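2-oxoglutarate (2OG) and Fe(II)-dependent oxygenase superfamily protein (Arabidopsis thaliana, PDB 6KWA) probably oxidises the plant hormone indole-3-acetic acid irreversibly to inactive 2-oxoindole-3-acetic acid, as a 2-oxoglutarate- and iron-dependent dioxygenase that helps to maintain auxin balance. Local coordinates at residues A[43-46]-A[47-51]; A[113-116]-A[117-121]; A[56-59]-A[60-63]. One frame throughout, in Å; residues are numbered along the deposited sequence.

Contact 1. Residues A[43-46]-A[47-51]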
# COMPACT_ATOMS: atom_id res chain seq x y z
N GLU A 43 14.36 -2.71 9.99
CA GLU A 43 14.58 -1.55 10.84
C GLU A 43 13.33 -0.67 10.85
O GLU A 43 13.02 0.01 11.85
CB GLU A 43 15.81 -0.75 10.37
CG GLU A 43 17.09 -1.40 10.88
CD GLU A 43 18.33 -1.02 10.12
OE1 GLU A 43 18.27 -0.11 9.26
OE2 GLU A 43 19.36 -1.67 10.35
N MET A 44 12.63 -0.63 9.72
CA MET A 44 11.40 0.15 9.66
C MET A 44 10.35 -0.48 10.57
O MET A 44 9.68 0.23 11.32
CB MET A 44 10.88 0.28 8.23
CG MET A 44 9.65 1.17 8.12
SD MET A 44 9.98 2.91 8.43
CE MET A 44 8.72 3.32 9.62
N LYS A 45 10.24 -1.80 10.55
CA LYS A 45 9.23 -2.45 11.38
C LYS A 45 9.53 -2.26 12.89
O LYS A 45 8.60 -2.09 13.69
CB LYS A 45 9.12 -3.93 11.05
CG LYS A 45 7.98 -4.59 11.77
CD LYS A 45 7.99 -6.10 11.62
CE LYS A 45 6.88 -6.74 12.44
NZ LYS A 45 7.07 -8.22 12.54
N LYS A 46 10.80 -2.27 13.28
CA LYS A 46 11.14 -2.05 14.68
C LYS A 46 10.81 -0.61 15.07
O LYS A 46 10.29 -0.36 16.16
CB LYS A 46 12.64 -2.30 14.92
CG LYS A 46 13.13 -3.73 14.69
CD LYS A 46 14.63 -3.78 15.05
CE LYS A 46 15.21 -5.18 14.98
NZ LYS A 46 15.36 -5.56 13.54
N THR A 47 11.12 0.33 14.18
CA THR A 47 10.80 1.74 14.42
C THR A 47 9.28 1.87 14.64
O THR A 47 8.85 2.60 15.52
CB THR A 47 11.25 2.63 13.26
OG1 THR A 47 12.67 2.54 13.12
CG2 THR A 47 10.89 4.10 13.46
N VAL A 48 8.50 1.15 13.83
CA VAL A 48 7.04 1.19 13.89
C VAL A 48 6.49 0.69 15.22
O VAL A 48 5.60 1.30 15.81
CB VAL A 48 6.41 0.34 12.77
CG1 VAL A 48 4.94 0.03 13.10
CG2 VAL A 48 6.54 1.04 11.40
N ILE A 49 7.00 -0.45 15.67
CA ILE A 49 6.63 -0.97 16.96
C ILE A 49 6.97 0.08 18.02
O ILE A 49 6.19 0.34 18.93
CB ILE A 49 7.34 -2.30 17.24
CG1 ILE A 49 6.84 -3.35 16.24
CG2 ILE A 49 7.09 -2.75 18.65
CD1 ILE A 49 7.59 -4.69 16.30
N ASP A 50 8.13 0.71 17.87
CA ASP A 50 8.53 1.72 18.83
C ASP A 50 7.70 3.02 18.75
O ASP A 50 7.38 3.61 19.78
CB ASP A 50 10.01 2.07 18.66
CG ASP A 50 10.58 2.74 19.90
OD1 ASP A 50 10.51 2.10 20.97
OD2 ASP A 50 11.04 3.90 19.84
N LEU A 51 7.40 3.49 17.54
CA LEU A 51 6.60 4.71 17.43
C LEU A 51 5.24 4.51 18.10
O LEU A 51 4.73 5.42 18.74
CB LEU A 51 6.44 5.15 15.97
CG LEU A 51 7.75 5.61 15.33
CD1 LEU A 51 7.57 6.14 13.92
CD2 LEU A 51 8.42 6.68 16.21
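Met44 and Val48, one turn apart on helix 38-51, meet on the face of this alpha-helix that packs against the double-stranded beta-helix core. The Met44 chain, with CG anti to the backbone N (chi1 -176°), bends at chi2 and chi3 and brings CE to 3.6 Å from Val48 CG2. The two side chains cross obliquely, Val48 holding CG2 beside its own backbone N and so facing the preceding turn. A flexible thioether and a compact beta-branched group suit this buried face, where both touch Ile241 of strand 237-245. The next turn-spanning pair is polar. Thr47 OG1 lies beside its own backbone N and bonds to Glu43 O at 2.9 Å. Thr47 N reaches the same Glu43 O at 3.0 Å from the opposite face of the carbonyl plane, and two donors thus grip one oxygen. This pairing lets a buried threonine satisfy its hydroxyl within its own helix, while the side chain packs on Gln108 and Ile111 of helix 106-133. A valine here would probably leave Glu43 O with the backbone N-H as its one donor from this residue. On the flank, the extended Lys45 forms salt bridges with Asp181 and Glu182, and Asp50 pairs with Arg54. One turn on from Lys45, Ile49 CG1 lies 3.3 Å from Lys45 O.

Contact 2. Residues A[113-116]-A[117-121]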
# COMPACT_ATOMS: atom_id res chain seq x y z
N VAL A 113 13.47 8.14 6.50
CA VAL A 113 13.82 8.91 5.31
C VAL A 113 14.27 7.98 4.19
O VAL A 113 13.89 8.17 3.03
CB VAL A 113 14.92 9.96 5.66
CG1 VAL A 113 15.62 10.52 4.39
CG2 VAL A 113 14.31 11.07 6.48
N LYS A 114 15.05 6.97 4.55
CA LYS A 114 15.57 6.02 3.58
C LYS A 114 14.49 4.99 3.15
O LYS A 114 14.49 4.53 2.01
CB LYS A 114 16.82 5.34 4.14
CG LYS A 114 18.03 6.28 4.27
CD LYS A 114 18.07 7.34 3.14
CE LYS A 114 18.95 8.58 3.49
NZ LYS A 114 19.29 9.46 2.33
N TYR A 115 13.61 4.60 4.07
CA TYR A 115 12.47 3.76 3.74
C TYR A 115 11.51 4.46 2.78
O TYR A 115 11.08 3.88 1.78
CB TYR A 115 11.70 3.36 4.99
CG TYR A 115 10.66 2.30 4.74
CD1 TYR A 115 10.99 0.96 4.84
CD2 TYR A 115 9.34 2.64 4.42
CE1 TYR A 115 10.02 -0.03 4.63
CE2 TYR A 115 8.39 1.67 4.21
CZ TYR A 115 8.73 0.34 4.32
OH TYR A 115 7.78 -0.62 4.11
N ALA A 116 11.16 5.70 3.10
CA ALA A 116 10.28 6.50 2.27
C ALA A 116 10.79 6.58 0.84
O ALA A 116 10.03 6.41 -0.12
CB ALA A 116 10.12 7.91 2.85
N LYS A 117 12.08 6.84 0.68
CA LYS A 117 12.60 7.08 -0.65
C LYS A 117 12.69 5.76 -1.42
O LYS A 117 12.38 5.72 -2.60
CB LYS A 117 13.96 7.78 -0.53
CG LYS A 117 15.00 7.49 -1.59
CD LYS A 117 16.14 8.53 -1.38
CE LYS A 117 17.33 8.36 -2.30
NZ LYS A 117 17.00 8.87 -3.66
N ALA A 118 13.02 4.67 -0.73
CA ALA A 118 13.12 3.36 -1.36
C ALA A 118 11.77 2.83 -1.79
O ALA A 118 11.64 2.27 -2.88
CB ALA A 118 13.78 2.37 -0.41
N ILE A 119 10.77 2.96 -0.93
CA ILE A 119 9.45 2.40 -1.21
C ILE A 119 8.78 3.21 -2.28
O ILE A 119 8.11 2.67 -3.15
CB ILE A 119 8.59 2.34 0.05
CG1 ILE A 119 9.08 1.19 0.90
CG2 ILE A 119 7.20 2.01 -0.29
CD1 ILE A 119 8.94 -0.13 0.20
N ASN A 120 8.97 4.52 -2.20
CA ASN A 120 8.45 5.43 -3.19
C ASN A 120 9.10 5.22 -4.56
O ASN A 120 8.47 5.42 -5.62
CB ASN A 120 8.64 6.85 -2.72
CG ASN A 120 7.97 7.83 -3.58
OD1 ASN A 120 6.76 8.04 -3.47
ND2 ASN A 120 8.74 8.47 -4.47
N GLY A 121 10.37 4.82 -4.53
CA GLY A 121 11.10 4.54 -5.76
C GLY A 121 10.47 3.31 -6.42
O GLY A 121 10.28 3.27 -7.65
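Tyr115 and Ile119 stand one turn apart on the long alpha-helix 106-133, on the side that faces strand 237-245 of the double-stranded beta-helix core. Their apolar contact is a CH-pi interaction: Ile119 CG1 sits over one face of the phenol ring, 3.7 Å from the Tyr115 ring centroid and 23° off the normal. It is offset toward the rim, so its closest ring atom is Tyr115 CE2 at 3.4 Å. The tyrosine reaches this position because CG is anti to the backbone N (chi1 -170°), while Ile119 holds CG1 beside its own backbone N, anti to the carbonyl carbon. The CG1 methylene of a beta-branched isoleucine suits the flat ring, and the polar end of the tyrosine is satisfied within the core by Gln179, which is hydrogen-bonded to Tyr115 OH. Backbone bonds of the i to i+4 kind join the same turns. Ile119 N bonds to Tyr115 O at 2.9 Å, whereas the Lys117 N to Val113 O bond is longer, 3.3 Å. Of the charged groups, Lys114 and Lys117 belong to the exposed side, their NZ atoms 6.4 Å apart without touching. Ala116 suits its place because its small methyl fits against Met89; its carbonyl oxygen, Ala116 O, accepts a hydrogen bond from Asn120 N at 3.0 Å.

Contact 3. Residues A[56-59]-A[60-63]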
# COMPACT_ATOMS: atom_id res chain seq x y z
N TYR A 56 0.56 8.61 24.39
CA TYR A 56 -0.63 8.93 23.63
C TYR A 56 -0.67 10.38 23.18
O TYR A 56 -1.07 10.70 22.06
CB TYR A 56 -1.85 8.61 24.48
CG TYR A 56 -3.17 8.69 23.77
CD1 TYR A 56 -3.62 7.63 22.97
CD2 TYR A 56 -4.00 9.80 23.91
CE1 TYR A 56 -4.86 7.68 22.33
CE2 TYR A 56 -5.24 9.86 23.27
CZ TYR A 56 -5.65 8.80 22.49
OH TYR A 56 -6.86 8.87 21.87
N GLU A 57 -0.22 11.26 24.06
CA GLU A 57 -0.38 12.68 23.81
C GLU A 57 0.66 13.12 22.77
O GLU A 57 0.46 14.11 22.05
CB GLU A 57 -0.30 13.42 25.15
CG GLU A 57 -0.97 14.79 25.16
CD GLU A 57 -1.38 15.20 26.59
OE1 GLU A 57 -1.35 14.32 27.49
OE2 GLU A 57 -1.80 16.36 26.80
N VAL A 58 1.71 12.33 22.62
CA VAL A 58 2.64 12.50 21.51
C VAL A 58 2.00 12.03 20.18
O VAL A 58 2.00 12.75 19.18
CB VAL A 58 3.95 11.72 21.74
CG1 VAL A 58 4.83 11.76 20.48
CG2 VAL A 58 4.72 12.28 22.95
N LYS A 59 1.40 10.83 20.19
CA LYS A 59 0.79 10.29 18.97
C LYS A 59 -0.30 11.19 18.41
O LYS A 59 -0.38 11.35 17.20
CB LYS A 59 0.24 8.90 19.22
CG LYS A 59 1.34 7.87 19.44
CD LYS A 59 0.82 6.43 19.48
CE LYS A 59 0.17 6.05 20.82
NZ LYS A 59 -0.02 4.55 20.91
N VAL A 60 -1.08 11.82 19.29
CA VAL A 60 -2.19 12.67 18.84
C VAL A 60 -1.68 13.91 18.11
O VAL A 60 -2.45 14.59 17.40
CB VAL A 60 -3.10 13.10 20.03
CG1 VAL A 60 -4.34 13.85 19.55
CG2 VAL A 60 -3.57 11.87 20.81
N ARG A 61 -0.39 14.19 18.26
CA ARG A 61 0.28 15.29 17.56
C ARG A 61 0.48 14.97 16.05
O ARG A 61 0.76 15.86 15.25
CB ARG A 61 1.63 15.58 18.23
CG ARG A 61 1.52 16.37 19.53
CD ARG A 61 2.80 16.30 20.41
NE ARG A 61 4.07 16.43 19.70
CZ ARG A 61 5.26 16.35 20.30
NH1 ARG A 61 6.37 16.48 19.59
NH2 ARG A 61 5.33 16.15 21.62
N ASN A 62 0.32 13.69 15.68
CA ASN A 62 0.33 13.29 14.27
C ASN A 62 -0.98 13.73 13.64
O ASN A 62 -1.94 12.98 13.56
CB ASN A 62 0.55 11.77 14.13
CG ASN A 62 0.56 11.28 12.67
OD1 ASN A 62 -0.06 10.26 12.37
ND2 ASN A 62 1.26 11.98 11.79
N THR A 63 -1.00 14.97 13.16
CA THR A 63 -2.25 15.58 12.74
C THR A 63 -2.51 15.33 11.27
O THR A 63 -1.59 15.11 10.49
CB THR A 63 -2.22 17.10 13.01
OG1 THR A 63 -3.43 17.69 12.52
CG2 THR A 63 -1.08 17.74 12.31
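The short helix 56-59 runs directly into a type I beta turn from Lys59 to Asn62, and the contact covers this exit from helix to loop. Tyr56 and Val60 pack across it. Val60 CG2 lies over one face of the phenol ring in a CH-pi contact, 4.0 Å from the Tyr56 ring centroid and 28° off its normal, with Tyr56 CE2 its closest ring atom at 3.6 Å. The tyrosine ring is brought alongside by a first torsion that sets CG anti to the backbone N (chi1 -171°), and a beta-branched valine places CG2 beside its own backbone N, facing back onto the ring, so two exposed side chains cover part of each other. The backbone then changes its habit. Val60 N still makes the helical i to i+4 bond, to Tyr56 O, at 3.0 Å. Arg61 N turns instead to Val58 O, three residues back, at 2.9 Å and from above the carbonyl plane. Asn62 N closes the turn on Lys59 O, also at 2.9 Å and also from above the plane.

Outward, the Arg61 chain passes Glu57 O, with CG 3.5 Å from that oxygen, and its guanidinium nears Val58 CG2 before forming a salt bridge with Glu103. Lys59 is buried yet paired, with Glu82 and Phe52 O as partners of its NZ. Asn62, the centre of an inverse gamma turn, suits its buried place because its amide ND2 can donate twice, to Gly85 O and Gln101 OE1. The shift from i+4 to i+3 bonding is typical of a helix C-terminus running into a beta turn.

In the fold
From the N terminus, the chain first passes through contact 1 in the last turns of helix 38-51, then contact 3 at the end of helix 56-59, and finally contact 2 within helix 106-133. Each closes only a local turn, and the three follow in series, with none nested or crossed. Contacts 1 and 2 still touch in space, through Met44 CB and Tyr115 CD1, 3.5 Å apart; both helices lean on strand 237-245, which carries Arg238 and Ser240, residues that bind 2-oxoglutarate, absent from this model. Contact 3 touches contact 1 through Leu51 O and Lys59 CD but stays about 13 Å from contact 2 at their nearest atoms, bordering strand 81-87 and helix 92-101.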